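Local coordinates for protein adhesin (PDB 6VT2) that binds sialoglycans through tandem Siglec-like modules, as the sialic acid-binding region of a serine-rich repeat adhesin with a probable role in bacterial attachment, at residues 228-233 and 303-308; 238-243 and 258-263. One frame throughout, in Å; residues are numbered along the deposited sequence.

Contact 1: residues 228-233 and 303-308. With CA (calcium ion), chain J.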
loop_
_atom_site.group_PDB
_atom_site.type_symbol
_atom_site.label_atom_id
_atom_site.label_comp_id
_atom_site.label_asym_id
_atom_site.label_seq_id
_atom_site.Cartn_x
_atom_site.Cartn_y
_atom_site.Cartn_z
ATOM N N PHE A 228 10.759 -8.246 9.947
ATOM C CA PHE A 228 10.686 -9.473 9.157
ATOM C C PHE A 228 9.969 -9.168 7.855
ATOM O O PHE A 228 9.063 -8.351 7.824
ATOM C CB PHE A 228 9.921 -10.546 9.871
ATOM C CG PHE A 228 10.413 -10.854 11.271
ATOM C CD1 PHE A 228 10.008 -10.099 12.350
ATOM C CD2 PHE A 228 11.257 -11.916 11.492
ATOM C CE1 PHE A 228 10.425 -10.416 13.644
ATOM C CE2 PHE A 228 11.713 -12.187 12.745
ATOM C CZ PHE A 228 11.320 -11.463 13.819
ATOM N N TYR A 229 10.337 -9.864 6.783
ATOM C CA TYR A 229 9.535 -9.795 5.572
ATOM C C TYR A 229 9.574 -11.148 4.889
ATOM O O TYR A 229 10.324 -12.045 5.246
ATOM C CB TYR A 229 10.026 -8.713 4.620
ATOM C CG TYR A 229 11.336 -8.979 3.974
ATOM C CD1 TYR A 229 11.401 -9.647 2.762
ATOM C CD2 TYR A 229 12.525 -8.519 4.546
ATOM C CE1 TYR A 229 12.626 -9.832 2.149
ATOM C CE2 TYR A 229 13.729 -8.716 3.948
ATOM C CZ TYR A 229 13.779 -9.372 2.759
ATOM O OH TYR A 229 15.017 -9.584 2.193
ATOM N N ASP A 230 8.672 -11.321 3.976
ATOM C CA ASP A 230 8.667 -12.560 3.182
ATOM C C ASP A 230 8.488 -12.151 1.729
ATOM O O ASP A 230 7.815 -11.178 1.493
ATOM C CB ASP A 230 7.566 -13.500 3.655
ATOM C CG ASP A 230 7.632 -14.866 3.029
ATOM O OD1 ASP A 230 8.599 -15.477 3.177
ATOM O OD2 ASP A 230 6.689 -15.161 2.337
ATOM N N ASN A 231 8.908 -12.986 0.784
ATOM C CA ASN A 231 8.707 -12.737 -0.664
ATOM C C ASN A 231 7.201 -12.715 -1.015
ATOM O O ASN A 231 6.841 -12.025 -1.898
ATOM C CB ASN A 231 9.461 -13.764 -1.510
ATOM C CG ASN A 231 8.928 -15.158 -1.356
ATOM O OD1 ASN A 231 8.451 -15.479 -0.336
ATOM N ND2 ASN A 231 8.957 -15.969 -2.386
ATOM N N SER A 232 6.339 -13.398 -0.260
ATOM C CA SER A 232 4.873 -13.365 -0.471
ATOM C C SER A 232 4.263 -12.076 0.080
ATOM O O SER A 232 3.117 -11.840 -0.168
ATOM C CB SER A 232 4.200 -14.497 0.178
ATOM O OG SER A 232 4.321 -14.370 1.576
ATOM N N GLY A 233 4.997 -11.363 0.935
ATOM C CA GLY A 233 4.478 -10.216 1.609
ATOM C C GLY A 233 3.687 -10.543 2.844
ATOM O O GLY A 233 3.121 -9.608 3.444
ATOM N N ALA A 303 10.464 -17.331 11.592
ATOM C CA ALA A 303 9.223 -16.759 11.082
ATOM C C ALA A 303 8.722 -17.710 10.001
ATOM O O ALA A 303 9.510 -18.334 9.294
ATOM C CB ALA A 303 9.387 -15.347 10.553
ATOM N N THR A 304 7.407 -17.836 9.924
ATOM C CA THR A 304 6.763 -18.735 8.987
ATOM C C THR A 304 5.822 -17.950 8.092
ATOM O O THR A 304 5.140 -17.034 8.550
ATOM C CB THR A 304 5.986 -19.786 9.765
ATOM O OG1 THR A 304 6.849 -20.537 10.587
ATOM C CG2 THR A 304 5.307 -20.795 8.786
ATOM N N ASP A 305 5.811 -18.275 6.793
ATOM C CA ASP A 305 4.904 -17.618 5.861
ATOM C C ASP A 305 3.630 -18.454 5.736
ATOM O O ASP A 305 3.485 -19.503 6.364
ATOM C CB ASP A 305 5.614 -17.335 4.529
ATOM C CG ASP A 305 6.008 -18.594 3.751
ATOM O OD1 ASP A 305 5.355 -19.641 3.939
ATOM O OD2 ASP A 305 6.995 -18.482 3.031
ATOM N N ALA A 306 2.682 -17.965 4.929
ATOM C CA ALA A 306 1.373 -18.609 4.888
ATOM C C ALA A 306 1.424 -19.942 4.160
ATOM O O ALA A 306 0.504 -20.754 4.325
ATOM C CB ALA A 306 0.367 -17.704 4.226
ATOM N N SER A 307 2.477 -20.187 3.376
ATOM C CA SER A 307 2.655 -21.475 2.716
ATOM C C SER A 307 3.255 -22.521 3.635
ATOM O O SER A 307 3.408 -23.664 3.221
ATOM C CB SER A 307 3.553 -21.332 1.489
ATOM O OG SER A 307 2.955 -20.524 0.528
ATOM N N GLY A 308 3.605 -22.155 4.863
ATOM C CA GLY A 308 4.213 -23.071 5.800
ATOM C C GLY A 308 5.727 -23.138 5.795
ATOM O O GLY A 308 6.281 -24.061 6.416
HETATM CA CA CA J . 7.906 -17.075 1.365
HETATM O O HOH W 1 2.658 -16.242 2.779
#
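Asp-230 and Asp-305, two acidic side chains at the ends of strands 222-229 and 296-305, which belong to different sheets, are drawn together by one calcium ion. Asp-230 grips the metal with both carboxylate oxygens, OD1 and OD2 each lying 2.5 Å from the calcium, whereas Asp-305 gives OD2 alone, at 2.4 Å. The two carboxylates are turned 63° against each other, and Asp-230 OD2 comes within 3.3 Å of Asp-305 CB. Asn-231 adds its OD1, and Asp-201 and Val-203 O complete the protein ligands, so the site ties the segment holding Asp-201 and Val-203 to two turns.

Each aspartate also begins a type I turn, Asp-230 to Gly-233 and Asp-305 to Gly-308. Asp-230 CG stands anti to the backbone N (chi1 -171°), and OD2 then accepts twice from Ser-232: the OG arrives on the anti lone pair at 2.6 Å, while the backbone N, 59° out of the carboxylate plane, closes an Asx turn. The second oxygen of Asp-305, OD1, is held by Leu-309 N. A water links the turns, donating to Ser-232 OG and accepting from Ala-306 N, each 2.8 Å from its oxygen. Deeper in the sandwich the contact becomes apolar, with Ala-303 CB resting 4.0 Å from Phe-228 CD2.

Calcium probably offsets the repulsion expected between these acids. With Asp-230 OD2 shared between the metal and two donors, its carboxylate is fixed in rotation, and both turns are tied to a common centre.

Contact 2: residues 238-243 and 258-263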
loop_
_atom_site.group_PDB
_atom_site.type_symbol
_atom_site.label_atom_id
_atom_site.label_comp_id
_atom_site.label_asym_id
_atom_site.label_seq_id
_atom_site.Cartn_x
_atom_site.Cartn_y
_atom_site.Cartn_z
ATOM N N VAL A 238 5.716 -15.597 14.095
ATOM C CA VAL A 238 7.069 -15.313 14.560
ATOM C C VAL A 238 7.256 -16.077 15.851
ATOM O O VAL A 238 6.426 -15.973 16.771
ATOM C CB VAL A 238 7.292 -13.810 14.743
ATOM C CG1 VAL A 238 8.639 -13.549 15.378
ATOM C CG2 VAL A 238 7.106 -13.104 13.445
ATOM N N ASN A 239 8.302 -16.882 15.898
ATOM C CA ASN A 239 8.475 -17.848 16.967
ATOM C C ASN A 239 9.843 -17.672 17.597
ATOM O O ASN A 239 10.868 -17.942 16.969
ATOM C CB ASN A 239 8.358 -19.260 16.422
ATOM C CG ASN A 239 8.429 -20.309 17.498
ATOM O OD1 ASN A 239 8.448 -19.998 18.693
ATOM N ND2 ASN A 239 8.427 -21.592 17.083
ATOM N N PHE A 240 9.848 -17.206 18.843
ATOM C CA PHE A 240 11.064 -17.017 19.634
ATOM C C PHE A 240 11.385 -18.227 20.476
ATOM O O PHE A 240 12.395 -18.232 21.168
ATOM C CB PHE A 240 10.925 -15.787 20.555
ATOM C CG PHE A 240 10.807 -14.512 19.829
ATOM C CD1 PHE A 240 11.921 -13.813 19.477
ATOM C CD2 PHE A 240 9.563 -14.013 19.480
ATOM C CE1 PHE A 240 11.862 -12.669 18.840
ATOM C CE2 PHE A 240 9.434 -12.872 18.786
ATOM C CZ PHE A 240 10.583 -12.143 18.449
ATOM N N ALA A 241 10.594 -19.278 20.393
ATOM C CA ALA A 241 10.728 -20.418 21.280
ATOM C C ALA A 241 10.732 -21.720 20.504
ATOM O O ALA A 241 10.141 -22.706 20.934
ATOM C CB ALA A 241 9.611 -20.412 22.315
ATOM N N GLY A 242 11.502 -21.747 19.434
ATOM C CA GLY A 242 11.505 -22.840 18.441
ATOM C C GLY A 242 12.225 -24.095 18.889
ATOM O O GLY A 242 12.099 -25.093 18.263
ATOM N N ASP A 243 13.021 -23.980 19.912
ATOM C CA ASP A 243 13.760 -25.104 20.517
ATOM C C ASP A 243 13.972 -24.823 21.996
ATOM O O ASP A 243 13.606 -23.785 22.445
ATOM C CB ASP A 243 15.070 -25.303 19.805
ATOM C CG ASP A 243 15.821 -24.025 19.890
ATOM O OD1 ASP A 243 16.483 -23.766 20.832
ATOM O OD2 ASP A 243 15.790 -23.349 18.888
ATOM N N PHE A 258 9.446 -8.383 30.408
ATOM C CA PHE A 258 9.390 -7.864 29.059
ATOM C C PHE A 258 8.130 -8.292 28.360
ATOM O O PHE A 258 7.532 -9.322 28.688
ATOM C CB PHE A 258 10.573 -8.385 28.256
ATOM C CG PHE A 258 11.836 -7.670 28.535
ATOM C CD1 PHE A 258 12.456 -7.713 29.778
ATOM C CD2 PHE A 258 12.427 -6.948 27.529
ATOM C CE1 PHE A 258 13.662 -7.026 29.976
ATOM C CE2 PHE A 258 13.621 -6.274 27.748
ATOM C CZ PHE A 258 14.222 -6.277 28.990
ATOM N N THR A 259 7.771 -7.524 27.341
ATOM C CA THR A 259 6.684 -7.880 26.454
ATOM C C THR A 259 7.175 -7.955 25.035
ATOM O O THR A 259 8.148 -7.306 24.670
ATOM C CB THR A 259 5.512 -6.890 26.516
ATOM O OG1 THR A 259 5.946 -5.598 26.060
ATOM C CG2 THR A 259 4.967 -6.810 27.917
ATOM N N PHE A 260 6.483 -8.782 24.261
ATOM C CA PHE A 260 6.745 -9.009 22.842
ATOM C C PHE A 260 5.433 -8.728 22.132
ATOM O O PHE A 260 4.467 -9.299 22.430
ATOM C CB PHE A 260 7.103 -10.460 22.530
ATOM C CG PHE A 260 8.483 -10.858 22.943
ATOM C CD1 PHE A 260 8.817 -10.947 24.268
ATOM C CD2 PHE A 260 9.425 -11.207 22.009
ATOM C CE1 PHE A 260 10.089 -11.301 24.650
ATOM C CE2 PHE A 260 10.691 -11.552 22.399
ATOM C CZ PHE A 260 11.021 -11.579 23.715
ATOM N N ASN A 261 5.437 -7.739 21.301
ATOM C CA ASN A 261 4.174 -7.424 20.583
ATOM C C ASN A 261 4.407 -7.291 19.030
ATOM O O ASN A 261 5.367 -6.641 18.448
ATOM C CB ASN A 261 3.563 -6.129 21.102
ATOM C CG ASN A 261 2.206 -5.869 20.483
ATOM O OD1 ASN A 261 2.054 -4.921 19.744
ATOM N ND2 ASN A 261 1.216 -6.699 20.773
ATOM N N THR A 262 3.652 -8.078 18.266
ATOM C CA THR A 262 3.795 -8.084 16.801
ATOM C C THR A 262 2.432 -7.832 16.308
ATOM O O THR A 262 1.662 -8.655 15.976
ATOM C CB THR A 262 4.191 -9.435 16.249
ATOM O OG1 THR A 262 5.334 -9.760 17.005
ATOM C CG2 THR A 262 4.442 -9.397 14.765
ATOM N N PRO A 263 1.868 -6.486 16.347
ATOM C CA PRO A 263 0.422 -6.209 16.214
ATOM C C PRO A 263 -0.146 -6.529 14.839
ATOM O O PRO A 263 -1.364 -6.741 14.730
ATOM C CB PRO A 263 0.320 -4.709 16.518
ATOM C CG PRO A 263 1.718 -4.185 16.277
ATOM C CD PRO A 263 2.670 -5.271 16.621
#
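Between the sheets of the Siglec-like beta sandwich, beside helix 244-255, Phe-240 and Phe-260 form a T-shaped aromatic pair. Phe-240 follows strand 235-239, while Phe-260 lies on strand 259-261, an edge strand of the other sheet; the helix lies between them in sequence. Phe-260 presents the CD2-CE2 side of its ring to one face of Phe-240. Its CE2 stands over the centre of that ring, 3.7 Å above the plane, and the closest approach is from CD2 to Phe-240 CE2 at 3.6 Å. The ring centroids are 4.8 Å apart and the planes meet at 64°, an inclined version of the edge-to-face arrangement. In both residues CG is anti to the carbonyl carbon (chi1 -65° in Phe-240 and -75° in Phe-260), which sends the two rings into the gap between the backbones.

Phe-240 also packs on Val-301 and Leu-226, whereas Phe-260 makes a second edge-to-face pair with Tyr-250 of the helix and touches Leu-253. Phe-240 itself sits within an Asx turn, Asn-239 OD1 accepting from Ala-241 N at 2.8 Å.

Between the two segments, attraction is probably largely dispersive, with a modest electrostatic part expected where C-H groups of Phe-260 meet the pi cloud of Phe-240. Bound galactose lies about 11 Å from the Phe-240 side chain and sialic acid about 11 Å from that of Phe-260, so the pair joins sheets and helix without touching the glycan.

Both contacts join the two sheets of the second Siglec-like module, with centres 16 Å apart. Contact 1 brings together strands 222-229 and 296-305, and its touching residues are mostly buried; contact 2, only partly buried, connects the loop following edge strand 235-239 with edge strand 259-261. Their chemistry differs accordingly: metal coordination, charge and a bridging water secure the turns at the calcium end, whereas aromatic packing occupies the region nearer the glycan. The two meet where Phe-228 CZ lies 3.7 Å from Val-238 CG1. Along the chain, both segments of contact 2 fall between those of contact 1.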